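Enolase (alpha proteobacterium BAL199, PDB 3UGV) probably catalyses a magnesium-dependent reaction of the enolase superfamily, in which a proton is abstracted next to a substrate carboxylate, although its substrate is not established. Local coordinates at residues 31-36 with 59-64; 70-75 with 377-382; 226-231 with 253-258. All coordinates share one frame; numbering follows the deposited sequence.

Interaction 1 (31-36 with 59-64); sequences RKLTAR and ILIDIE
Arg31 and Lys32 both face Glu64 across two antiparallel strands, which makes a classic beta bulge where the pairing of 31-36 with 59-64 begins. The carbonyl O of Glu64 takes the backbone N of Arg31 at 2.9 Å and, more weakly, the N of Lys32. Beyond the bulge the ladder is regular, with Thr34–Asp62 and Arg36–Leu60 as hydrogen-bonded pairs.

The side chain of Arg31 shows how a bulge can bring a charge to its partner. CB rests 3.4 Å from the carbonyl O of Glu64; CG runs anti to the backbone N (chi1 177°), and CD passes OE1 of Glu64. A bend at chi3 then brings NH1 to 3.1 Å from Glu64 OE1, a salt bridge. That oxygen lies at the guanidinium edge, close to its plane, while the carboxylate is turned almost perpendicular to it. The other carboxylate oxygen, OE2, meets the aliphatic CE of Lys32, which runs alongside Glu64 in the same direction; NZ stays beyond salt-bridge range.

Farther along, on the face that carries Lys32 and Glu64, Arg36 NH2 forms a salt bridge to Asp62 OD2 at 3.4 Å, weak as a hydrogen bond. Each has a stronger partner nearby: Glu381 for Arg36 and the indole NE1 of Trp379 for Asp62.

On the other face CD1 of Leu33 presses against CD1 of Ile63 at 3.4 Å, a tight fit, and also touches CG2 of Ile61. Ala35 CB meets Ile59 CG2 beside them, and helices 83-97 and 123-142 cover this side.

The hairpin is thus chemically two-sided: an apolar face packs against helices, whereas the opposite face carries ion pairs whose carboxylates probably offset the positive charge gathered by the arginines and Lys32.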
loop_
_atom_site.group_PDB
_atom_site.type_symbol
_atom_site.label_atom_id
_atom_site.label_comp_id
_atom_site.label_asym_id
_atom_site.label_seq_id
_atom_site.Cartn_x
_atom_site.Cartn_y
_atom_site.Cartn_z
ATOM N N ARG F 31 32.157 -21.173 -34.336
ATOM C CA ARG F 31 32.013 -22.101 -35.459
ATOM C C ARG F 31 30.813 -23.044 -35.307
ATOM O O ARG F 31 29.915 -23.060 -36.150
ATOM C CB ARG F 31 33.287 -22.919 -35.684
ATOM C CG ARG F 31 33.140 -23.941 -36.815
ATOM C CD ARG F 31 34.282 -24.942 -36.851
ATOM N NE ARG F 31 35.478 -24.371 -37.457
ATOM C CZ ARG F 31 36.715 -24.628 -37.046
ATOM N NH1 ARG F 31 36.922 -25.448 -36.018
ATOM N NH2 ARG F 31 37.746 -24.060 -37.661
ATOM N N LYS F 32 30.807 -23.843 -34.246
ATOM C CA LYS F 32 29.688 -24.748 -33.994
ATOM C C LYS F 32 29.592 -25.249 -32.547
ATOM O O LYS F 32 30.542 -25.143 -31.763
ATOM C CB LYS F 32 29.728 -25.936 -34.957
ATOM C CG LYS F 32 30.916 -26.854 -34.780
ATOM C CD LYS F 32 30.582 -28.250 -35.295
ATOM C CE LYS F 32 31.815 -29.144 -35.360
ATOM N NZ LYS F 32 31.438 -30.575 -35.540
ATOM N N LEU F 33 28.430 -25.797 -32.206
ATOM C CA LEU F 33 28.192 -26.338 -30.876
ATOM C C LEU F 33 27.706 -27.778 -30.992
ATOM O O LEU F 33 26.830 -28.086 -31.800
ATOM C CB LEU F 33 27.171 -25.469 -30.130
ATOM C CG LEU F 33 26.519 -25.998 -28.852
ATOM C CD1 LEU F 33 26.017 -24.855 -27.999
ATOM C CD2 LEU F 33 25.384 -26.944 -29.180
ATOM N N THR F 34 28.290 -28.668 -30.201
ATOM C CA THR F 34 27.844 -30.055 -30.189
ATOM C C THR F 34 27.250 -30.428 -28.834
ATOM O O THR F 34 27.833 -30.146 -27.788
ATOM C CB THR F 34 28.977 -31.022 -30.536
ATOM O OG1 THR F 34 29.445 -30.748 -31.859
ATOM C CG2 THR F 34 28.477 -32.443 -30.480
ATOM N N ALA F 35 26.078 -31.055 -28.870
ATOM C CA ALA F 35 25.389 -31.481 -27.661
ATOM C C ALA F 35 25.198 -32.992 -27.658
ATOM O O ALA F 35 24.633 -33.559 -28.598
ATOM C CB ALA F 35 24.048 -30.775 -27.534
ATOM N N ARG F 36 25.675 -33.628 -26.592
ATOM C CA ARG F 36 25.628 -35.076 -26.456
ATOM C C ARG F 36 24.883 -35.473 -25.192
ATOM O O ARG F 36 25.314 -35.155 -24.090
ATOM C CB ARG F 36 27.047 -35.646 -26.409
ATOM C CG ARG F 36 27.823 -35.463 -27.702
ATOM C CD ARG F 36 29.205 -36.072 -27.601
ATOM N NE ARG F 36 30.111 -35.257 -26.800
ATOM C CZ ARG F 36 31.209 -35.725 -26.215
ATOM N NH1 ARG F 36 31.528 -37.008 -26.335
ATOM N NH2 ARG F 36 31.986 -34.915 -25.506
ATOM N N ILE F 59 23.319 -33.154 -20.502
ATOM C CA ILE F 59 23.691 -32.811 -21.870
ATOM C C ILE F 59 25.076 -32.159 -21.848
ATOM O O ILE F 59 25.266 -31.102 -21.244
ATOM C CB ILE F 59 22.655 -31.883 -22.524
ATOM C CG1 ILE F 59 21.317 -32.611 -22.662
ATOM C CG2 ILE F 59 23.152 -31.391 -23.887
ATOM C CD1 ILE F 59 20.136 -31.698 -22.933
ATOM N N LEU F 60 26.048 -32.820 -22.468
ATOM C CA LEU F 60 27.411 -32.299 -22.575
ATOM C C LEU F 60 27.517 -31.387 -23.789
ATOM O O LEU F 60 27.133 -31.762 -24.892
ATOM C CB LEU F 60 28.419 -33.445 -22.706
ATOM C CG LEU F 60 29.004 -34.059 -21.430
ATOM C CD1 LEU F 60 27.934 -34.564 -20.506
ATOM C CD2 LEU F 60 29.962 -35.190 -21.769
ATOM N N ILE F 61 28.055 -30.195 -23.585
ATOM C CA ILE F 61 28.084 -29.186 -24.629
ATOM C C ILE F 61 29.507 -28.761 -24.948
ATOM O O ILE F 61 30.262 -28.388 -24.052
ATOM C CB ILE F 61 27.274 -27.952 -24.199
ATOM C CG1 ILE F 61 25.804 -28.336 -24.047
ATOM C CG2 ILE F 61 27.469 -26.793 -25.189
ATOM C CD1 ILE F 61 24.976 -27.282 -23.374
ATOM N N ASP F 62 29.861 -28.825 -26.231
ATOM C CA ASP F 62 31.189 -28.450 -26.715
ATOM C C ASP F 62 31.098 -27.380 -27.804
ATOM O O ASP F 62 30.449 -27.577 -28.825
ATOM C CB ASP F 62 31.911 -29.668 -27.284
ATOM C CG ASP F 62 32.605 -30.493 -26.220
ATOM O OD1 ASP F 62 33.717 -30.098 -25.800
ATOM O OD2 ASP F 62 32.053 -31.546 -25.830
ATOM N N ILE F 63 31.754 -26.250 -27.575
ATOM C CA ILE F 63 31.809 -25.170 -28.541
ATOM C C ILE F 63 33.143 -25.232 -29.264
ATOM O O ILE F 63 34.179 -25.460 -28.635
ATOM C CB ILE F 63 31.731 -23.799 -27.849
ATOM C CG1 ILE F 63 30.424 -23.654 -27.087
ATOM C CG2 ILE F 63 31.816 -22.692 -28.865
ATOM C CD1 ILE F 63 29.227 -23.652 -27.979
ATOM N N GLU F 64 33.114 -25.046 -30.581
ATOM C CA GLU F 64 34.329 -24.832 -31.363
ATOM C C GLU F 64 34.362 -23.384 -31.829
ATOM O O GLU F 64 33.334 -22.842 -32.236
ATOM C CB GLU F 64 34.361 -25.745 -32.594
ATOM C CG GLU F 64 34.386 -27.238 -32.294
ATOM C CD GLU F 64 34.772 -28.086 -33.507
ATOM O OE1 GLU F 64 35.141 -27.511 -34.559
ATOM O OE2 GLU F 64 34.710 -29.333 -33.400
#

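Interaction 2 (70-75 with 377-382); sequences PGRAYL and LDWDED
This is an interdomain contact, in which the last strand of the N-terminal three-stranded sheet meets the loop leading into the C-terminal helix 381-387. More than 300 residues separate the two segments, and Arg72 joins them through both polar and apolar atoms. Its NE points at the carbonyl O of Leu377, 2.9 Å away, in a nearly straight bond (177°). The oxygen lies in the guanidinium plane, although NE stands 29° out of the carbonyl plane. The bend at chi3 (-80°) turns the head of the chain toward this carbonyl and also brings NH2 to 3.2 Å from Asp378 OD2. That second link is a salt bridge, but as a hydrogen bond it is weak.

The methylene part of the same side chain lies over Trp379. CD sits above one face of the five-membered ring, 3.9 Å from its centroid, in a CH-pi contact, and CB reaches CZ2. At the edge of the indole, CH2 comes within 3.5 Å of Ala73 O. The ring's own polar atom, NE1, is bonded to Asp62 on the neighbouring strand.

CD1 of Leu377 meets the edge of the Tyr74 ring at CD2, the two side chains crossing at about a right angle. The Tyr74 hydroxyl continues to Glu331. A water spans Arg72 O and Leu377 N, donating to the first and accepting from the second.

Such a junction belongs to the two-domain architecture of the mandelate racemase/muconate lactonizing enzyme family, in which the end of the chain returns from the barrel domain to the N-terminal capping domain.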
loop_
_atom_site.group_PDB
_atom_site.type_symbol
_atom_site.label_atom_id
_atom_site.label_comp_id
_atom_site.label_asym_id
_atom_site.label_seq_id
_atom_site.Cartn_x
_atom_site.Cartn_y
_atom_site.Cartn_z
ATOM N N PRO F 70 38.312 -23.939 -27.335
ATOM C CA PRO F 70 37.138 -24.751 -27.000
ATOM C C PRO F 70 36.273 -24.099 -25.919
ATOM O O PRO F 70 36.704 -23.158 -25.255
ATOM C CB PRO F 70 37.765 -26.022 -26.432
ATOM C CG PRO F 70 38.994 -25.504 -25.715
ATOM C CD PRO F 70 39.502 -24.338 -26.558
ATOM N N GLY F 71 35.059 -24.611 -25.752
ATOM C CA GLY F 71 34.188 -24.207 -24.668
ATOM C C GLY F 71 33.390 -25.411 -24.202
ATOM O O GLY F 71 32.772 -26.108 -25.005
ATOM N N ARG F 72 33.406 -25.666 -22.901
ATOM C CA ARG F 72 32.759 -26.851 -22.366
ATOM C C ARG F 72 31.890 -26.544 -21.151
ATOM O O ARG F 72 32.348 -25.957 -20.184
ATOM C CB ARG F 72 33.808 -27.909 -22.003
ATOM C CG ARG F 72 34.452 -28.583 -23.208
ATOM C CD ARG F 72 35.346 -29.764 -22.817
ATOM N NE ARG F 72 36.659 -29.325 -22.359
ATOM C CZ ARG F 72 37.621 -28.904 -23.170
ATOM N NH1 ARG F 72 37.411 -28.863 -24.481
ATOM N NH2 ARG F 72 38.788 -28.517 -22.673
ATOM N N ALA F 73 30.630 -26.952 -21.215
ATOM C CA ALA F 73 29.756 -26.913 -20.051
ATOM C C ALA F 73 28.709 -28.014 -20.188
ATOM O O ALA F 73 28.671 -28.741 -21.191
ATOM C CB ALA F 73 29.093 -25.561 -19.931
ATOM N N TYR F 74 27.856 -28.155 -19.187
ATOM C CA TYR F 74 26.840 -29.193 -19.255
ATOM C C TYR F 74 25.513 -28.718 -18.682
ATOM O O TYR F 74 25.458 -27.765 -17.913
ATOM C CB TYR F 74 27.307 -30.479 -18.556
ATOM C CG TYR F 74 27.540 -30.338 -17.067
ATOM C CD1 TYR F 74 26.493 -30.480 -16.157
ATOM C CD2 TYR F 74 28.802 -30.074 -16.570
ATOM C CE1 TYR F 74 26.708 -30.358 -14.793
ATOM C CE2 TYR F 74 29.028 -29.944 -15.211
ATOM C CZ TYR F 74 27.985 -30.086 -14.325
ATOM O OH TYR F 74 28.224 -29.963 -12.968
ATOM N N LEU F 75 24.446 -29.389 -19.087
ATOM C CA LEU F 75 23.120 -29.114 -18.576
ATOM C C LEU F 75 22.666 -30.319 -17.774
ATOM O O LEU F 75 23.041 -31.453 -18.084
ATOM C CB LEU F 75 22.149 -28.863 -19.734
ATOM C CG LEU F 75 22.185 -27.487 -20.393
ATOM C CD1 LEU F 75 21.494 -27.546 -21.722
ATOM C CD2 LEU F 75 21.496 -26.484 -19.504
ATOM N N LEU F 377 36.808 -27.775 -17.156
ATOM C CA LEU F 377 36.159 -29.070 -17.350
ATOM C C LEU F 377 36.837 -29.852 -18.464
ATOM O O LEU F 377 37.103 -29.314 -19.540
ATOM C CB LEU F 377 34.669 -28.909 -17.690
ATOM C CG LEU F 377 33.699 -28.294 -16.682
ATOM C CD1 LEU F 377 32.302 -28.425 -17.226
ATOM C CD2 LEU F 377 33.796 -28.964 -15.327
ATOM N N ASP F 378 37.105 -31.127 -18.207
ATOM C CA ASP F 378 37.570 -32.032 -19.255
ATOM C C ASP F 378 36.806 -33.349 -19.149
ATOM O O ASP F 378 36.777 -33.988 -18.086
ATOM C CB ASP F 378 39.081 -32.244 -19.157
ATOM C CG ASP F 378 39.853 -30.935 -19.171
ATOM O OD1 ASP F 378 40.337 -30.513 -18.099
ATOM O OD2 ASP F 378 39.962 -30.316 -20.248
ATOM N N TRP F 379 36.156 -33.741 -20.238
ATOM C CA TRP F 379 35.266 -34.887 -20.182
ATOM C C TRP F 379 36.046 -36.187 -19.994
ATOM O O TRP F 379 37.144 -36.348 -20.527
ATOM C CB TRP F 379 34.413 -34.992 -21.446
ATOM C CG TRP F 379 33.639 -33.765 -21.838
ATOM C CD1 TRP F 379 33.580 -33.212 -23.081
ATOM C CD2 TRP F 379 32.788 -32.963 -21.004
ATOM N NE1 TRP F 379 32.762 -32.111 -23.076
ATOM C CE2 TRP F 379 32.259 -31.935 -21.815
ATOM C CE3 TRP F 379 32.431 -33.007 -19.656
ATOM C CZ2 TRP F 379 31.391 -30.955 -21.322
ATOM C CZ3 TRP F 379 31.563 -32.031 -19.164
ATOM C CH2 TRP F 379 31.058 -31.020 -19.998
ATOM N N ASP F 380 35.475 -37.109 -19.227
ATOM C CA ASP F 380 35.986 -38.470 -19.161
ATOM C C ASP F 380 35.320 -39.287 -20.267
ATOM O O ASP F 380 34.274 -39.909 -20.054
ATOM C CB ASP F 380 35.707 -39.084 -17.791
ATOM C CG ASP F 380 36.334 -40.453 -17.626
ATOM O OD1 ASP F 380 36.288 -41.246 -18.590
ATOM O OD2 ASP F 380 36.875 -40.729 -16.532
ATOM N N GLU F 381 35.935 -39.270 -21.448
ATOM C CA GLU F 381 35.329 -39.827 -22.657
ATOM C C GLU F 381 35.002 -41.327 -22.603
ATOM O O GLU F 381 34.133 -41.790 -23.338
ATOM C CB GLU F 381 36.174 -39.487 -23.889
ATOM C CG GLU F 381 36.180 -37.996 -24.235
ATOM C CD GLU F 381 34.839 -37.505 -24.769
ATOM O OE1 GLU F 381 33.935 -38.343 -25.004
ATOM O OE2 GLU F 381 34.691 -36.275 -24.955
ATOM N N ASP F 382 35.678 -42.077 -21.735
ATOM C CA ASP F 382 35.315 -43.479 -21.498
ATOM C C ASP F 382 33.941 -43.582 -20.833
ATOM O O ASP F 382 33.014 -44.213 -21.359
ATOM C CB ASP F 382 36.363 -44.183 -20.632
ATOM C CG ASP F 382 37.663 -44.427 -21.374
ATOM O OD1 ASP F 382 37.632 -44.488 -22.627
ATOM O OD2 ASP F 382 38.713 -44.564 -20.704
HETATM O O HOH W 1 35.330 -26.251 -19.243
#

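Interaction 3 (226-231 with 253-258); sequences FNQGLD and PVVYDN
Two neighbouring beta-alpha loops at the C-terminal end of the enolase-type barrel meet here, one following strand 221-225 and the other strand 249-251. The strands end at Asp225 and Glu251, two of the magnesium ligands. Leu230 N donates to Pro253 O at 3.0 Å, meeting the oxygen nearly head-on to its carbonyl bond. Leu230 CB also packs 3.2 Å from that oxygen. In return Leu230 O receives a CA-H...O contact from Val254 and, through a water, is linked to Val255 N.

Gln228 makes the longer reach. It is the third residue of a type I' turn from Phe226 to Gly229, and its chain, extended beyond CG (chi2 -178°), runs past Val254 O to place OE1 3.1 Å from Tyr256 N. This N-H approaches from above the amide plane, 53° out of it. OE1 also lies at the edge of the Tyr256 ring, 3.5 Å from CD2; the amide and ring planes stand 69° apart. Tyr256 then extends to a second subunit, its hydroxyl bonded to the backbone N of Tyr120 there.

Phe226 CB touches Pro253 CA at 3.8 Å, and the Phe226 ring receives Leu230 CD1 over one face. With the Gln228 side chain about 8 Å from a bound magnesium ion, these loops form part of the rim around the barrel's metal site, where enolase-superfamily enzymes hold their catalytic machinery.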
loop_
_atom_site.group_PDB
_atom_site.type_symbol
_atom_site.label_atom_id
_atom_site.label_comp_id
_atom_site.label_asym_id
_atom_site.label_seq_id
_atom_site.Cartn_x
_atom_site.Cartn_y
_atom_site.Cartn_z
ATOM N N PHE F 226 11.184 -29.340 0.616
ATOM C CA PHE F 226 9.945 -30.091 0.441
ATOM C C PHE F 226 9.679 -30.398 -1.017
ATOM O O PHE F 226 8.762 -31.137 -1.332
ATOM C CB PHE F 226 8.760 -29.310 0.982
ATOM C CG PHE F 226 8.623 -29.357 2.468
ATOM C CD1 PHE F 226 7.972 -30.410 3.080
ATOM C CD2 PHE F 226 9.113 -28.326 3.255
ATOM C CE1 PHE F 226 7.820 -30.451 4.460
ATOM C CE2 PHE F 226 8.972 -28.361 4.641
ATOM C CZ PHE F 226 8.330 -29.428 5.238
ATOM N N ASN F 227 10.464 -29.801 -1.905
ATOM C CA ASN F 227 10.283 -29.991 -3.339
ATOM C C ASN F 227 8.864 -29.754 -3.838
ATOM O O ASN F 227 8.351 -30.549 -4.609
ATOM C CB ASN F 227 10.757 -31.385 -3.763
ATOM C CG ASN F 227 12.268 -31.512 -3.720
ATOM O OD1 ASN F 227 12.968 -30.917 -4.535
ATOM N ND2 ASN F 227 12.778 -32.277 -2.757
ATOM N N GLN F 228 8.244 -28.660 -3.397
ATOM C CA GLN F 228 6.932 -28.258 -3.885
ATOM C C GLN F 228 5.853 -29.293 -3.577
ATOM O O GLN F 228 4.813 -29.295 -4.222
ATOM C CB GLN F 228 6.976 -28.066 -5.408
ATOM C CG GLN F 228 7.962 -27.040 -5.879
ATOM C CD GLN F 228 7.925 -26.875 -7.392
ATOM O OE1 GLN F 228 6.904 -26.485 -7.960
ATOM N NE2 GLN F 228 9.038 -27.191 -8.054
ATOM N N GLY F 229 6.089 -30.178 -2.612
ATOM C CA GLY F 229 5.180 -31.298 -2.400
ATOM C C GLY F 229 3.893 -31.022 -1.640
ATOM O O GLY F 229 3.044 -31.908 -1.503
ATOM N N LEU F 230 3.734 -29.803 -1.133
ATOM C CA LEU F 230 2.600 -29.514 -0.261
ATOM C C LEU F 230 1.658 -28.531 -0.912
ATOM O O LEU F 230 2.073 -27.720 -1.732
ATOM C CB LEU F 230 3.078 -28.938 1.070
ATOM C CG LEU F 230 4.209 -29.683 1.769
ATOM C CD1 LEU F 230 4.502 -29.010 3.090
ATOM C CD2 LEU F 230 3.827 -31.143 1.985
ATOM N N ASP F 231 0.385 -28.605 -0.539
ATOM C CA ASP F 231 -0.561 -27.559 -0.906
ATOM C C ASP F 231 -0.536 -26.555 0.238
ATOM O O ASP F 231 0.135 -26.798 1.238
ATOM C CB ASP F 231 -1.965 -28.124 -1.200
ATOM C CG ASP F 231 -2.712 -28.629 0.062
ATOM O OD1 ASP F 231 -2.461 -28.143 1.196
ATOM O OD2 ASP F 231 -3.587 -29.511 -0.094
ATOM N N PRO F 253 8.059 -25.086 -0.084
ATOM C CA PRO F 253 7.037 -26.015 0.414
ATOM C C PRO F 253 5.891 -26.232 -0.579
ATOM O O PRO F 253 5.297 -27.298 -0.559
ATOM C CB PRO F 253 6.525 -25.331 1.693
ATOM C CG PRO F 253 7.042 -23.923 1.637
ATOM C CD PRO F 253 8.277 -23.942 0.812
ATOM N N VAL F 254 5.588 -25.239 -1.417
ATOM C CA VAL F 254 4.446 -25.316 -2.328
ATOM C C VAL F 254 4.883 -25.048 -3.753
ATOM O O VAL F 254 6.050 -24.766 -3.997
ATOM C CB VAL F 254 3.310 -24.324 -1.949
ATOM C CG1 VAL F 254 2.852 -24.558 -0.523
ATOM C CG2 VAL F 254 3.754 -22.876 -2.144
ATOM N N VAL F 255 3.951 -25.159 -4.694
ATOM C CA VAL F 255 4.280 -25.023 -6.112
ATOM C C VAL F 255 4.881 -23.644 -6.427
ATOM O O VAL F 255 4.406 -22.614 -5.960
ATOM C CB VAL F 255 3.063 -25.308 -7.017
ATOM C CG1 VAL F 255 1.997 -24.256 -6.808
ATOM C CG2 VAL F 255 3.498 -25.341 -8.464
ATOM N N TYR F 256 5.928 -23.642 -7.244
ATOM C CA TYR F 256 6.870 -22.530 -7.287
ATOM C C TYR F 256 6.336 -21.180 -7.716
ATOM O O TYR F 256 6.943 -20.166 -7.381
ATOM C CB TYR F 256 8.110 -22.890 -8.120
ATOM C CG TYR F 256 7.929 -22.943 -9.648
ATOM C CD1 TYR F 256 7.821 -21.771 -10.412
ATOM C CD2 TYR F 256 7.939 -24.165 -10.324
ATOM C CE1 TYR F 256 7.703 -21.822 -11.813
ATOM C CE2 TYR F 256 7.822 -24.228 -11.724
ATOM C CZ TYR F 256 7.703 -23.062 -12.458
ATOM O OH TYR F 256 7.585 -23.147 -13.831
ATOM N N ASP F 257 5.230 -21.144 -8.463
ATOM C CA ASP F 257 4.695 -19.848 -8.906
ATOM C C ASP F 257 3.567 -19.300 -8.024
ATOM O O ASP F 257 2.927 -18.309 -8.374
ATOM C CB ASP F 257 4.271 -19.878 -10.390
ATOM C CG ASP F 257 3.151 -20.871 -10.665
ATOM O OD1 ASP F 257 2.761 -21.608 -9.740
ATOM O OD2 ASP F 257 2.666 -20.919 -11.814
ATOM N N ASN F 258 3.332 -19.940 -6.880
ATOM C CA ASN F 258 2.337 -19.449 -5.932
ATOM C C ASN F 258 2.933 -18.402 -5.002
ATOM O O ASN F 258 3.255 -18.708 -3.859
ATOM C CB ASN F 258 1.728 -20.600 -5.107
ATOM C CG ASN F 258 0.637 -20.125 -4.184
ATOM O OD1 ASN F 258 0.219 -18.980 -4.285
ATOM N ND2 ASN F 258 0.160 -20.998 -3.283
HETATM O O HOH W 2 1.342 -26.298 -3.960
#

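How the interactions relate
Interactions 1 and 2 form one continuous region, their centres 9 Å apart. Strand 52-65 lies between strands 30-47 and 71-75, and backbone bonds from Ile61 to Ala73 and from Ile63 to Gly71 connect the two contacts. Interaction 1 pairs two of the three strands of the N-terminal sheet, and interaction 2 ties that sheet to the end of the chain. Interaction 3 lies on the opposite side of the chain's centre, about 33 Å from interaction 2 between centres, in the barrel domain; its segments fall in sequence between those of interaction 2. Domain assembly and the metal-bearing barrel rim are therefore served by separate contacts within one chain.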